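Local coordinates for ABC transporter binding protein AcbH (PDB 3OO8), which binds beta-D-galactopyranose as the extracellular solute receptor of a bacterial ABC transporter, showing an exclusive preference for this sugar, at residues A[191-196]-A[259-264]; A[204-209]-A[213-218]; A[370-375]-A[382-387]. The protein carries 2 engineered substitutions. All blocks are in the same frame, centred on the assembly; numbering follows the deposited sequence.

Overall arrangement
The three contacts lie in one chain with the class 2 solute-binding protein fold. Interaction 1 sets the start of helix 191-201 against strand 257-261. Its centre is about 13 Å from that of interaction 3 and about 19 Å from that of interaction 2. Interactions 2 and 3 have centres about 13 Å apart. Phe194 CD2 lies 3.4 Å from Met371 CE, which ties 191-196 to 370-375. Trp217 CZ3 lies 3.5 Å from Met383 CE, which ties the loop of interaction 2 to helix 377-392. Interaction 3 holds two galactose-site residues, Glu372 (engineered from Asp) and Arg373. Interaction 1 runs beside another, Trp142. Interaction 2 lies away from the site.

Interaction 1. Residues A[191-196]-A[259-264]; sequences LGTFDI and MMFQGS
Phe261 reaches from strand 257-261 onto the first turns of helix 191-201, and its ring overlaps Gly192, Thr193 and Ile196. Its CG is anti to the backbone N (chi1 177°), and CB already points at the helix. The short axes of helix and strand run almost perpendicular, at 83°, and come within 10.7 Å of each other.

Gly192 O stands at the ring edge, near its plane, 3.4 Å from Phe261 CE2. The same oxygen accepts the helix bond from Ile196 N, so the ring edge borders a carbonyl already in use. Ile196 comes in obliquely with its branch methyl, CG2, which is 3.7 Å from Phe261 CZ. Thr193 OG1 is a looser neighbour, 4.0 Å from Phe261 CD2.

Phe284 meets the Phe261 ring edge-to-face and also touches Ile196. The galactose-site residue Trp142 lies close to Gly192. Gln266, also of that site, accepts hydrogen bonds from Gln262 NE2 and Gly263 N, next along the chain from Phe261.

The joint between helix and strand is therefore mostly apolar. It rests on ring edge, methyl and carbonyl contacts, and its fit depends on shape more than on directed polar bonds.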
loop_
_atom_site.group_PDB
_atom_site.type_symbol
_atom_site.label_atom_id
_atom_site.label_comp_id
_atom_site.label_asym_id
_atom_site.label_seq_id
_atom_site.Cartn_x
_atom_site.Cartn_y
_atom_site.Cartn_z
ATOM N N LEU A 191 -8.543 -8.379 -1.351
ATOM C CA LEU A 191 -7.915 -8.189 -0.037
ATOM C C LEU A 191 -8.017 -6.720 0.372
ATOM O O LEU A 191 -8.119 -6.417 1.561
ATOM C CB LEU A 191 -6.451 -8.606 -0.062
ATOM C CG LEU A 191 -6.139 -10.055 -0.488
ATOM C CD1 LEU A 191 -4.648 -10.320 -0.274
ATOM C CD2 LEU A 191 -7.020 -10.991 0.363
ATOM N N GLY A 192 -7.984 -5.813 -0.605
ATOM C CA GLY A 192 -8.083 -4.370 -0.308
ATOM C C GLY A 192 -9.418 -3.998 0.312
ATOM O O GLY A 192 -9.511 -3.047 1.076
ATOM N N THR A 193 -10.489 -4.672 -0.104
ATOM C CA THR A 193 -11.797 -4.409 0.483
ATOM C C THR A 193 -11.831 -4.908 1.944
ATOM O O THR A 193 -12.374 -4.227 2.828
ATOM C CB THR A 193 -12.928 -5.008 -0.367
ATOM O OG1 THR A 193 -13.025 -4.233 -1.570
ATOM C CG2 THR A 193 -14.237 -4.923 0.388
ATOM N N PHE A 194 -11.262 -6.085 2.193
ATOM C CA PHE A 194 -11.173 -6.565 3.570
ATOM C C PHE A 194 -10.436 -5.534 4.430
ATOM O O PHE A 194 -10.931 -5.112 5.494
ATOM C CB PHE A 194 -10.469 -7.922 3.717
ATOM C CG PHE A 194 -10.373 -8.349 5.155
ATOM C CD1 PHE A 194 -11.397 -9.097 5.748
ATOM C CD2 PHE A 194 -9.301 -7.929 5.949
ATOM C CE1 PHE A 194 -11.340 -9.436 7.074
ATOM C CE2 PHE A 194 -9.252 -8.245 7.307
ATOM C CZ PHE A 194 -10.270 -9.012 7.858
ATOM N N ASP A 195 -9.274 -5.112 3.940
ATOM C CA ASP A 195 -8.465 -4.160 4.689
ATOM C C ASP A 195 -9.205 -2.880 5.032
ATOM O O ASP A 195 -9.151 -2.403 6.164
ATOM C CB ASP A 195 -7.224 -3.765 3.903
ATOM C CG ASP A 195 -6.245 -4.903 3.712
ATOM O OD1 ASP A 195 -6.314 -5.974 4.363
ATOM O OD2 ASP A 195 -5.336 -4.641 2.849
ATOM N N ILE A 196 -9.860 -2.282 4.049
ATOM C CA ILE A 196 -10.476 -0.975 4.290
ATOM C C ILE A 196 -11.697 -1.083 5.219
ATOM O O ILE A 196 -11.912 -0.196 6.064
ATOM C CB ILE A 196 -10.777 -0.210 2.967
ATOM C CG1 ILE A 196 -10.952 1.296 3.194
ATOM C CG2 ILE A 196 -11.989 -0.787 2.186
ATOM C CD1 ILE A 196 -9.824 1.997 3.976
ATOM N N MET A 259 -18.142 3.517 -10.038
ATOM C CA MET A 259 -16.952 3.624 -9.158
ATOM C C MET A 259 -16.104 2.346 -9.210
ATOM O O MET A 259 -16.561 1.278 -9.650
ATOM C CB MET A 259 -17.417 3.782 -7.701
ATOM C CG MET A 259 -18.372 4.952 -7.457
ATOM S SD MET A 259 -19.039 5.067 -5.766
ATOM C CE MET A 259 -20.329 3.823 -5.712
ATOM N N MET A 260 -14.863 2.437 -8.752
ATOM C CA MET A 260 -14.058 1.234 -8.573
ATOM C C MET A 260 -13.022 1.505 -7.478
ATOM O O MET A 260 -12.346 2.542 -7.504
ATOM C CB MET A 260 -13.326 0.835 -9.838
ATOM C CG MET A 260 -12.440 -0.387 -9.604
ATOM S SD MET A 260 -11.846 -0.980 -11.210
ATOM C CE MET A 260 -10.842 -2.379 -10.702
ATOM N N PHE A 261 -12.936 0.606 -6.504
ATOM C CA PHE A 261 -11.975 0.757 -5.385
ATOM C C PHE A 261 -10.749 -0.085 -5.673
ATOM O O PHE A 261 -10.848 -1.298 -5.795
ATOM C CB PHE A 261 -12.626 0.295 -4.041
ATOM C CG PHE A 261 -11.683 0.357 -2.850
ATOM C CD1 PHE A 261 -11.393 1.587 -2.283
ATOM C CD2 PHE A 261 -11.123 -0.799 -2.318
ATOM C CE1 PHE A 261 -10.562 1.676 -1.181
ATOM C CE2 PHE A 261 -10.257 -0.711 -1.232
ATOM C CZ PHE A 261 -10.010 0.545 -0.671
ATOM N N GLN A 262 -9.587 0.548 -5.827
ATOM C CA GLN A 262 -8.335 -0.206 -5.966
ATOM C C GLN A 262 -7.148 0.767 -5.855
ATOM O O GLN A 262 -7.338 1.933 -5.490
ATOM C CB GLN A 262 -8.290 -1.029 -7.274
ATOM C CG GLN A 262 -8.035 -2.492 -7.012
ATOM C CD GLN A 262 -8.017 -3.350 -8.250
ATOM O OE1 GLN A 262 -8.992 -4.048 -8.534
ATOM N NE2 GLN A 262 -6.916 -3.327 -8.974
ATOM N N GLY A 263 -5.934 0.293 -6.133
ATOM C CA GLY A 263 -4.745 1.154 -6.057
ATOM C C GLY A 263 -4.640 2.104 -7.237
ATOM O O GLY A 263 -5.056 1.752 -8.345
ATOM N N SER A 264 -4.111 3.314 -7.029
ATOM C CA SER A 264 -4.023 4.244 -8.179
ATOM C C SER A 264 -3.076 3.763 -9.287
ATOM O O SER A 264 -3.320 4.045 -10.471
ATOM C CB SER A 264 -3.579 5.630 -7.732
ATOM O OG SER A 264 -2.247 5.515 -7.309
#

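Interaction 2. Residues A[204-209]-A[213-218]; sequences YDYHIK and HEVPWT
Lys209 O takes the hydrogen bond that joins helix 204-212 to the loop after it. The donor is Glu214 N, at 2.7 Å from Lys209 O, with an angle of 147° at the hydrogen. The donor sits 29° off the carbonyl plane. His213 N is also near Lys209 O, at 3.0 Å, but its angle is too poor for a bond.

The carboxylate oxygen OE1 and the CB of Glu214 meet CB and CG of Lys209, and the two side chains cross at about a right angle. Glu214 OE1 lies 3.5 Å from Lys209 CG, across the lysine stem. The lysine chain is extended beyond CG and carries NZ off to 6.2 Å from Glu214 OE1. The opposite charges are near but not in contact, so any attraction between them is probably modest.

This is a helix C-terminus closed by a Schellman motif. His213 leaves helical geometry with a positive phi, and the bond from Glu214 N to Lys209 O is the long 6-to-1 bond of the motif.

The apolar contact comes next in sequence. Val215 points back at the helix and splits its two methyls between two residues. CG1 lies against the hydroxyl end of Tyr206, 3.8 Å from Tyr206 CE1, with the valine set crosswise to the tyrosine. CG2 sits 4.0 Å from Lys209 CB. Tyr206 CG is anti to its N (chi1 -179°), which lets the ring reach along to the valine. Its OH is hydrogen-bonded to Asp219 OD2, just before helix 220-232. Further along, Trp217 N bonds to Glu407 OE1 and thereby fastens the loop to helix 396-413.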
loop_
_atom_site.group_PDB
_atom_site.type_symbol
_atom_site.label_atom_id
_atom_site.label_comp_id
_atom_site.label_asym_id
_atom_site.label_seq_id
_atom_site.Cartn_x
_atom_site.Cartn_y
_atom_site.Cartn_z
ATOM N N TYR A 204 -7.001 0.873 13.009
ATOM C CA TYR A 204 -5.658 0.474 12.561
ATOM C C TYR A 204 -4.990 -0.493 13.535
ATOM O O TYR A 204 -4.418 -1.515 13.134
ATOM C CB TYR A 204 -4.768 1.715 12.418
ATOM C CG TYR A 204 -3.353 1.412 11.978
ATOM C CD1 TYR A 204 -3.029 1.277 10.639
ATOM C CD2 TYR A 204 -2.329 1.330 12.907
ATOM C CE1 TYR A 204 -1.726 1.006 10.238
ATOM C CE2 TYR A 204 -1.023 1.058 12.503
ATOM C CZ TYR A 204 -0.734 0.914 11.178
ATOM O OH TYR A 204 0.564 0.644 10.803
ATOM N N ASP A 205 -5.023 -0.147 14.821
ATOM C CA ASP A 205 -4.371 -0.999 15.803
ATOM C C ASP A 205 -4.902 -2.429 15.783
ATOM O O ASP A 205 -4.136 -3.408 15.784
ATOM C CB ASP A 205 -4.515 -0.405 17.199
ATOM C CG ASP A 205 -3.663 0.843 17.393
ATOM O OD1 ASP A 205 -2.692 1.050 16.624
ATOM O OD2 ASP A 205 -3.976 1.612 18.328
ATOM N N TYR A 206 -6.225 -2.558 15.711
ATOM C CA TYR A 206 -6.845 -3.880 15.554
ATOM C C TYR A 206 -6.467 -4.582 14.246
ATOM O O TYR A 206 -6.196 -5.780 14.239
ATOM C CB TYR A 206 -8.382 -3.731 15.580
ATOM C CG TYR A 206 -9.144 -5.034 15.455
ATOM C CD1 TYR A 206 -9.552 -5.738 16.582
ATOM C CD2 TYR A 206 -9.533 -5.535 14.207
ATOM C CE1 TYR A 206 -10.266 -6.933 16.462
ATOM C CE2 TYR A 206 -10.205 -6.738 14.081
ATOM C CZ TYR A 206 -10.622 -7.410 15.209
ATOM O OH TYR A 206 -11.326 -8.572 15.103
ATOM N N HIS A 207 -6.504 -3.859 13.117
ATOM C CA HIS A 207 -6.098 -4.466 11.869
ATOM C C HIS A 207 -4.683 -5.035 11.944
ATOM O O HIS A 207 -4.487 -6.191 11.561
ATOM C CB HIS A 207 -6.249 -3.469 10.707
ATOM C CG HIS A 207 -5.867 -4.022 9.366
ATOM N ND1 HIS A 207 -6.580 -5.012 8.713
ATOM C CD2 HIS A 207 -4.856 -3.672 8.529
ATOM C CE1 HIS A 207 -6.009 -5.261 7.546
ATOM N NE2 HIS A 207 -4.960 -4.464 7.413
ATOM N N ILE A 208 -3.730 -4.275 12.501
ATOM C CA ILE A 208 -2.359 -4.770 12.604
ATOM C C ILE A 208 -2.266 -5.975 13.566
ATOM O O ILE A 208 -1.556 -6.940 13.272
ATOM C CB ILE A 208 -1.326 -3.640 12.964
ATOM C CG1 ILE A 208 -1.389 -2.507 11.941
ATOM C CG2 ILE A 208 0.083 -4.198 12.963
ATOM C CD1 ILE A 208 -1.205 -2.988 10.469
ATOM N N LYS A 209 -3.009 -5.940 14.674
ATOM C CA LYS A 209 -3.046 -7.082 15.603
ATOM C C LYS A 209 -3.539 -8.320 14.888
ATOM O O LYS A 209 -2.960 -9.409 15.043
ATOM C CB LYS A 209 -3.928 -6.786 16.809
ATOM C CG LYS A 209 -3.291 -5.895 17.880
ATOM C CD LYS A 209 -4.320 -5.657 18.976
ATOM C CE LYS A 209 -3.720 -4.916 20.146
ATOM N NZ LYS A 209 -4.799 -4.652 21.140
ATOM N N HIS A 213 -1.598 -11.837 14.015
ATOM C CA HIS A 213 -2.284 -12.906 14.766
ATOM C C HIS A 213 -2.251 -12.713 16.300
ATOM O O HIS A 213 -2.234 -13.691 17.069
ATOM C CB HIS A 213 -1.780 -14.291 14.363
ATOM C CG HIS A 213 -2.676 -15.411 14.785
ATOM N ND1 HIS A 213 -4.021 -15.453 14.479
ATOM C CD2 HIS A 213 -2.411 -16.539 15.484
ATOM C CE1 HIS A 213 -4.552 -16.553 14.986
ATOM N NE2 HIS A 213 -3.596 -17.228 15.600
ATOM N N GLU A 214 -2.280 -11.459 16.731
ATOM C CA GLU A 214 -2.469 -11.074 18.125
ATOM C C GLU A 214 -3.947 -11.110 18.513
ATOM O O GLU A 214 -4.302 -11.132 19.692
ATOM C CB GLU A 214 -1.827 -9.710 18.397
ATOM C CG GLU A 214 -0.332 -9.854 18.270
ATOM C CD GLU A 214 0.406 -8.555 18.109
ATOM O OE1 GLU A 214 -0.236 -7.482 18.110
ATOM O OE2 GLU A 214 1.646 -8.629 17.942
ATOM N N VAL A 215 -4.793 -11.146 17.489
ATOM C CA VAL A 215 -6.238 -11.335 17.624
ATOM C C VAL A 215 -6.549 -12.488 16.638
ATOM O O VAL A 215 -5.973 -12.567 15.559
ATOM C CB VAL A 215 -6.976 -10.014 17.191
ATOM C CG1 VAL A 215 -8.407 -10.277 16.744
ATOM C CG2 VAL A 215 -6.900 -8.965 18.315
ATOM N N PRO A 216 -7.450 -13.408 17.001
ATOM C CA PRO A 216 -7.727 -14.513 16.068
ATOM C C PRO A 216 -8.727 -14.165 14.961
ATOM O O PRO A 216 -9.498 -13.218 15.111
ATOM C CB PRO A 216 -8.365 -15.578 16.961
ATOM C CG PRO A 216 -8.960 -14.811 18.082
ATOM C CD PRO A 216 -8.202 -13.524 18.262
ATOM N N TRP A 217 -8.695 -14.926 13.872
ATOM C CA TRP A 217 -9.602 -14.685 12.758
ATOM C C TRP A 217 -11.027 -14.985 13.130
ATOM O O TRP A 217 -11.902 -14.627 12.374
ATOM C CB TRP A 217 -9.179 -15.456 11.511
ATOM C CG TRP A 217 -7.943 -14.820 10.902
ATOM C CD1 TRP A 217 -6.647 -15.034 11.281
ATOM C CD2 TRP A 217 -7.919 -13.800 9.898
ATOM N NE1 TRP A 217 -5.805 -14.233 10.525
ATOM C CE2 TRP A 217 -6.566 -13.459 9.685
ATOM C CE3 TRP A 217 -8.918 -13.157 9.135
ATOM C CZ2 TRP A 217 -6.169 -12.511 8.728
ATOM C CZ3 TRP A 217 -8.518 -12.198 8.166
ATOM C CH2 TRP A 217 -7.153 -11.893 7.985
ATOM N N THR A 218 -11.241 -15.639 14.269
ATOM C CA THR A 218 -12.580 -15.940 14.775
ATOM C C THR A 218 -13.135 -14.795 15.616
ATOM O O THR A 218 -14.258 -14.880 16.127
ATOM C CB THR A 218 -12.558 -17.214 15.629
ATOM O OG1 THR A 218 -11.395 -17.179 16.480
ATOM C CG2 THR A 218 -12.510 -18.434 14.737
#

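Interaction 3. Residues A[370-375]-A[382-387]; sequences FMERDT and AMIKLI. Engineered in segment 370-375: Glu372 (natural residue Asp).
Met371 meets Met383 through its sulfur, which lies against the base of the second methionine. Met371 SD is 3.9 Å from Met383 CB and 4.0 Å from Met383 CG. The two side chains stand nearly perpendicular. Met371 has CG anti to the backbone N (chi1 -171°) and stays extended through chi2, so SD is carried straight out to helix 377-392. The chain bends only at chi3, where it turns the terminal methyl.

Met383 points its CB at Met371 but then folds away at chi2 and chi3. Only the first part of its side chain therefore receives the sulfur. Its CE packs on Trp217, and the side chain also touches Ala406 of helix 396-413. Met371 in turn touches Phe194 of helix 191-201. Both methionines are buried.

The second point of contact pairs Glu372 with Ile384, next along each segment. Glu372 is an engineered residue, Asp in the natural protein. It bends at chi2 (-101°), and this brings its carboxylate near helix 377-392. Glu372 OE2 is 4.1 Å from Ile384 CD1, a loose contact of oxygen with methyl, made crosswise. Ala380 and Asn381 of the same helix are further neighbours of Glu372.

The short helix 371-374 also carries Arg373. Both residue 372 and Arg373 belong to the beta-D-galactose site, though no galactose is bound to the chain in this model. Arg373 forms a salt bridge with Asp301, a cation-pi contact with Phe89 and a hydrogen bond to a glycerol, probably from the crystallisation liquor.

Dispersion between sulfur and carbon carries the buried half of this contact. In the other half, across these two segments, the carboxylate meets a methyl and gains no polar bond from it.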
loop_
_atom_site.group_PDB
_atom_site.type_symbol
_atom_site.label_atom_id
_atom_site.label_comp_id
_atom_site.label_asym_id
_atom_site.label_seq_id
_atom_site.Cartn_x
_atom_site.Cartn_y
_atom_site.Cartn_z
ATOM N N PHE A 370 -1.161 -2.737 2.767
ATOM C CA PHE A 370 -1.895 -3.788 2.005
ATOM C C PHE A 370 -1.663 -5.139 2.666
ATOM O O PHE A 370 -0.594 -5.398 3.200
ATOM C CB PHE A 370 -1.540 -3.796 0.510
ATOM C CG PHE A 370 -2.427 -4.702 -0.317
ATOM C CD1 PHE A 370 -3.760 -4.375 -0.581
ATOM C CD2 PHE A 370 -1.896 -5.861 -0.867
ATOM C CE1 PHE A 370 -4.557 -5.221 -1.369
ATOM C CE2 PHE A 370 -2.696 -6.697 -1.650
ATOM C CZ PHE A 370 -4.018 -6.368 -1.891
ATOM N N MET A 371 -2.682 -5.988 2.654
ATOM C CA MET A 371 -2.585 -7.255 3.393
ATOM C C MET A 371 -1.351 -8.079 3.054
ATOM O O MET A 371 -0.732 -8.672 3.940
ATOM C CB MET A 371 -3.857 -8.086 3.198
ATOM C CG MET A 371 -3.851 -9.304 4.138
ATOM S SD MET A 371 -5.251 -10.427 3.844
ATOM C CE MET A 371 -6.646 -9.381 4.294
ATOM N N GLU A 372 -0.964 -8.099 1.787
ATOM C CA GLU A 372 0.208 -8.874 1.377
ATOM C C GLU A 372 1.536 -8.469 2.030
ATOM O O GLU A 372 2.490 -9.272 2.047
ATOM C CB GLU A 372 0.348 -8.824 -0.131
ATOM C CG GLU A 372 -0.743 -9.577 -0.824
ATOM C CD GLU A 372 -0.308 -10.923 -1.304
ATOM O OE1 GLU A 372 0.493 -11.610 -0.605
ATOM O OE2 GLU A 372 -0.775 -11.265 -2.417
ATOM N N ARG A 373 1.606 -7.241 2.537
ATOM C CA ARG A 373 2.810 -6.752 3.201
ATOM C C ARG A 373 2.613 -6.627 4.694
ATOM O O ARG A 373 3.597 -6.636 5.444
ATOM C CB ARG A 373 3.215 -5.387 2.616
ATOM C CG ARG A 373 3.662 -5.472 1.177
ATOM C CD ARG A 373 4.073 -4.088 0.685
ATOM N NE ARG A 373 4.717 -4.152 -0.629
ATOM C CZ ARG A 373 5.370 -3.124 -1.178
ATOM N NH1 ARG A 373 5.461 -1.992 -0.514
ATOM N NH2 ARG A 373 5.959 -3.239 -2.366
ATOM N N ASP A 374 1.366 -6.541 5.162
ATOM C CA ASP A 374 1.165 -6.391 6.612
ATOM C C ASP A 374 1.131 -7.711 7.387
ATOM O O ASP A 374 1.280 -7.716 8.615
ATOM C CB ASP A 374 -0.103 -5.574 6.930
ATOM C CG ASP A 374 0.121 -4.073 6.792
ATOM O OD1 ASP A 374 1.190 -3.605 7.265
ATOM O OD2 ASP A 374 -0.807 -3.402 6.301
ATOM N N THR A 375 0.881 -8.804 6.684
ATOM C CA THR A 375 0.918 -10.130 7.310
ATOM C C THR A 375 1.969 -10.952 6.579
ATOM O O THR A 375 2.634 -10.462 5.649
ATOM C CB THR A 375 -0.477 -10.834 7.309
ATOM O OG1 THR A 375 -0.430 -11.977 8.180
ATOM C CG2 THR A 375 -0.904 -11.268 5.907
ATOM N N ALA A 382 -3.557 -17.465 1.969
ATOM C CA ALA A 382 -4.639 -18.304 2.478
ATOM C C ALA A 382 -5.945 -17.498 2.417
ATOM O O ALA A 382 -7.022 -18.035 2.122
ATOM C CB ALA A 382 -4.318 -18.739 3.922
ATOM N N MET A 383 -5.859 -16.197 2.719
ATOM C CA MET A 383 -7.058 -15.354 2.720
ATOM C C MET A 383 -7.605 -15.136 1.321
ATOM O O MET A 383 -8.790 -14.903 1.163
ATOM C CB MET A 383 -6.809 -13.982 3.378
ATOM C CG MET A 383 -6.555 -14.049 4.885
ATOM S SD MET A 383 -7.819 -14.988 5.795
ATOM C CE MET A 383 -9.323 -14.143 5.312
ATOM N N ILE A 384 -6.734 -15.113 0.311
ATOM C CA ILE A 384 -7.218 -14.956 -1.068
ATOM C C ILE A 384 -8.337 -15.918 -1.409
ATOM O O ILE A 384 -9.398 -15.513 -1.891
ATOM C CB ILE A 384 -6.056 -15.067 -2.067
ATOM C CG1 ILE A 384 -5.188 -13.799 -1.969
ATOM C CG2 ILE A 384 -6.581 -15.247 -3.489
ATOM C CD1 ILE A 384 -3.919 -13.809 -2.833
ATOM N N LYS A 385 -8.098 -17.204 -1.181
ATOM C CA LYS A 385 -9.062 -18.212 -1.550
ATOM C C LYS A 385 -10.294 -18.126 -0.662
ATOM O O LYS A 385 -11.427 -18.301 -1.136
ATOM C CB LYS A 385 -8.430 -19.607 -1.423
ATOM C CG LYS A 385 -9.159 -20.671 -2.203
ATOM C CD LYS A 385 -8.497 -22.047 -2.045
ATOM C CE LYS A 385 -7.070 -22.076 -2.583
ATOM N NZ LYS A 385 -6.089 -21.600 -1.563
ATOM N N LEU A 386 -10.070 -17.831 0.619
ATOM C CA LEU A 386 -11.203 -17.778 1.548
ATOM C C LEU A 386 -12.105 -16.594 1.202
ATOM O O LEU A 386 -13.315 -16.681 1.304
ATOM C CB LEU A 386 -10.734 -17.733 3.016
ATOM C CG LEU A 386 -9.976 -18.991 3.416
ATOM C CD1 LEU A 386 -9.314 -18.764 4.787
ATOM C CD2 LEU A 386 -10.940 -20.193 3.470
ATOM N N ILE A 387 -11.510 -15.478 0.774
ATOM C CA ILE A 387 -12.310 -14.325 0.391
ATOM C C ILE A 387 -13.065 -14.586 -0.901
ATOM O O ILE A 387 -14.177 -14.148 -1.041
ATOM C CB ILE A 387 -11.488 -13.020 0.412
ATOM C CG1 ILE A 387 -11.267 -12.640 1.880
ATOM C CG2 ILE A 387 -12.183 -11.915 -0.377
ATOM C CD1 ILE A 387 -10.255 -11.537 2.109
#